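Local structure of collagen adhesin (Staphylococcus aureus, 2F68) at residues Met51-Trp56 against Gly89-Phe94. The protein binds collagen as a bacterial surface adhesin, probably by wrapping two Ig-like domains around the collagen triple helix. Residues are numbered along the deposited sequence; the frame is centred on the assembly and turned at random.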
loop_
_atom_site.group_PDB
_atom_site.type_symbol
_atom_site.label_atom_id
_atom_site.label_comp_id
_atom_site.label_asym_id
_atom_site.label_seq_id
_atom_site.Cartn_x
_atom_site.Cartn_y
_atom_site.Cartn_z
ATOM N N MET A 51 -16.400 -21.095 -7.054
ATOM C CA MET A 51 -15.375 -20.061 -6.910
ATOM C C MET A 51 -14.651 -19.708 -8.209
ATOM O O MET A 51 -14.346 -20.581 -9.025
ATOM C CB MET A 51 -14.367 -20.414 -5.805
ATOM C CG MET A 51 -13.737 -21.801 -5.907
ATOM S SD MET A 51 -12.159 -21.938 -5.035
ATOM C CE MET A 51 -12.611 -21.489 -3.358
ATOM N N ILE A 52 -14.387 -18.414 -8.379
ATOM C CA ILE A 52 -13.627 -17.897 -9.514
ATOM C C ILE A 52 -12.286 -17.359 -9.012
ATOM O O ILE A 52 -12.247 -16.491 -8.136
ATOM C CB ILE A 52 -14.406 -16.786 -10.264
ATOM C CG1 ILE A 52 -15.686 -17.354 -10.889
ATOM C CG2 ILE A 52 -13.525 -16.134 -11.327
ATOM C CD1 ILE A 52 -16.729 -16.307 -11.255
ATOM N N LYS A 53 -11.197 -17.878 -9.571
ATOM C CA LYS A 53 -9.849 -17.499 -9.145
ATOM C C LYS A 53 -9.136 -16.593 -10.145
ATOM O O LYS A 53 -9.197 -16.816 -11.357
ATOM C CB LYS A 53 -8.999 -18.744 -8.873
ATOM C CG LYS A 53 -9.321 -19.453 -7.566
ATOM C CD LYS A 53 -8.371 -20.616 -7.327
ATOM C CE LYS A 53 -8.608 -21.254 -5.969
ATOM N NZ LYS A 53 -7.689 -22.399 -5.725
ATOM N N VAL A 54 -8.467 -15.570 -9.619
ATOM C CA VAL A 54 -7.627 -14.679 -10.417
ATOM C C VAL A 54 -6.178 -14.834 -9.953
ATOM O O VAL A 54 -5.836 -14.481 -8.820
ATOM C CB VAL A 54 -8.082 -13.197 -10.311
ATOM C CG1 VAL A 54 -7.203 -12.298 -11.172
ATOM C CG2 VAL A 54 -9.545 -13.047 -10.717
ATOM N N ALA A 55 -5.336 -15.371 -10.834
ATOM C CA ALA A 55 -3.951 -15.699 -10.494
ATOM C C ALA A 55 -2.932 -14.790 -11.179
ATOM O O ALA A 55 -3.173 -14.283 -12.276
ATOM C CB ALA A 55 -3.662 -17.162 -10.816
ATOM N N TRP A 56 -1.793 -14.600 -10.514
ATOM C CA TRP A 56 -0.697 -13.770 -11.017
ATOM C C TRP A 56 0.648 -14.233 -10.438
ATOM O O TRP A 56 0.670 -14.900 -9.401
ATOM C CB TRP A 56 -0.943 -12.291 -10.688
ATOM C CG TRP A 56 -1.325 -12.026 -9.259
ATOM C CD1 TRP A 56 -0.523 -12.139 -8.158
ATOM C CD2 TRP A 56 -2.602 -11.586 -8.779
ATOM N NE1 TRP A 56 -1.223 -11.805 -7.024
ATOM C CE2 TRP A 56 -2.501 -11.461 -7.376
ATOM C CE3 TRP A 56 -3.823 -11.289 -9.400
ATOM C CZ2 TRP A 56 -3.576 -11.051 -6.580
ATOM C CZ3 TRP A 56 -4.892 -10.882 -8.607
ATOM C CH2 TRP A 56 -4.760 -10.767 -7.212
ATOM N N GLY A 89 -3.450 -13.866 -4.462
ATOM C CA GLY A 89 -4.587 -14.294 -5.279
ATOM C C GLY A 89 -5.898 -13.597 -4.970
ATOM O O GLY A 89 -6.057 -12.985 -3.914
ATOM N N ALA A 90 -6.841 -13.692 -5.907
ATOM C CA ALA A 90 -8.183 -13.142 -5.733
ATOM C C ALA A 90 -9.230 -14.224 -5.978
ATOM O O ALA A 90 -9.179 -14.929 -6.989
ATOM C CB ALA A 90 -8.401 -11.958 -6.663
ATOM N N THR A 91 -10.177 -14.351 -5.051
ATOM C CA THR A 91 -11.178 -15.416 -5.108
ATOM C C THR A 91 -12.606 -14.876 -4.992
ATOM O O THR A 91 -12.918 -14.102 -4.083
ATOM C CB THR A 91 -10.926 -16.489 -4.017
ATOM O OG1 THR A 91 -9.532 -16.821 -3.978
ATOM C CG2 THR A 91 -11.734 -17.754 -4.295
ATOM N N ILE A 92 -13.458 -15.293 -5.927
ATOM C CA ILE A 92 -14.878 -14.944 -5.919
ATOM C C ILE A 92 -15.691 -16.167 -5.505
ATOM O O ILE A 92 -15.808 -17.129 -6.266
ATOM C CB ILE A 92 -15.363 -14.451 -7.316
ATOM C CG1 ILE A 92 -14.426 -13.370 -7.889
ATOM C CG2 ILE A 92 -16.830 -13.986 -7.261
ATOM C CD1 ILE A 92 -14.358 -12.064 -7.086
ATOM N N THR A 93 -16.251 -16.124 -4.297
ATOM C CA THR A 93 -17.006 -17.253 -3.753
ATOM C C THR A 93 -18.499 -16.939 -3.674
ATOM O O THR A 93 -18.898 -15.909 -3.126
ATOM C CB THR A 93 -16.477 -17.671 -2.358
ATOM O OG1 THR A 93 -15.046 -17.737 -2.385
ATOM C CG2 THR A 93 -17.032 -19.032 -1.948
ATOM N N PHE A 94 -19.313 -17.837 -4.227
ATOM C CA PHE A 94 -20.767 -17.686 -4.233
ATOM C C PHE A 94 -21.418 -18.560 -3.164
ATOM O O PHE A 94 -21.005 -19.703 -2.950
ATOM C CB PHE A 94 -21.343 -18.042 -5.609
ATOM C CG PHE A 94 -20.814 -17.192 -6.732
ATOM C CD1 PHE A 94 -19.699 -17.597 -7.463
ATOM C CD2 PHE A 94 -21.435 -15.993 -7.068
ATOM C CE1 PHE A 94 -19.207 -16.818 -8.505
ATOM C CE2 PHE A 94 -20.949 -15.206 -8.109
ATOM C CZ PHE A 94 -19.833 -15.621 -8.828
#
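Gly-89 lies against one face of the indole of Trp-56, toward its rim, with CZ2 3.6 Å from Gly-89 CA. Val-54 O shares that ring face. With CG set between its own backbone N and carbonyl carbon (chi1 49°), Trp-56 swings its indole back over Gly-89, and NE1 also makes a weak hydrogen bond to Pro-87 O. Ala-90 and Val-54 form an antiparallel hydrogen-bonded pair: Val-54 N reaches Ala-90 O at 2.8 Å, while the return bond from Ala-90 N to Val-54 O is longer, 3.2 Å. The Ala-90 methyl meets both Val-54 CB and Trp-56 CH2. On the other face, Thr-91 directs CG2 to Met-51, whose chain bends at chi3 (58°) to bring CE within 3.9 Å of that methyl. Ile-92 pairs with Ile-52 through two backbone bonds, and their CB atoms stand 3.9 Å apart. Thr-93 faces Met-51 in a non-hydrogen-bonded pair. At Phe-94, Ile-52 CD1 comes to the ring edge, in its plane, 3.7 Å from CE1; Phe-39 meets the same ring. Met-37 of strand 31-40 and Phe-110 of strand 104-116 pack against the Ile-52 face. Ile-52, Val-54, Ala-90 and Ile-92 thus pair their backbones across the contact and bury an apolar face, whereas Met-51, Thr-91 and Thr-93 bond to flanking segments and, with Lys-53, form the more exposed face.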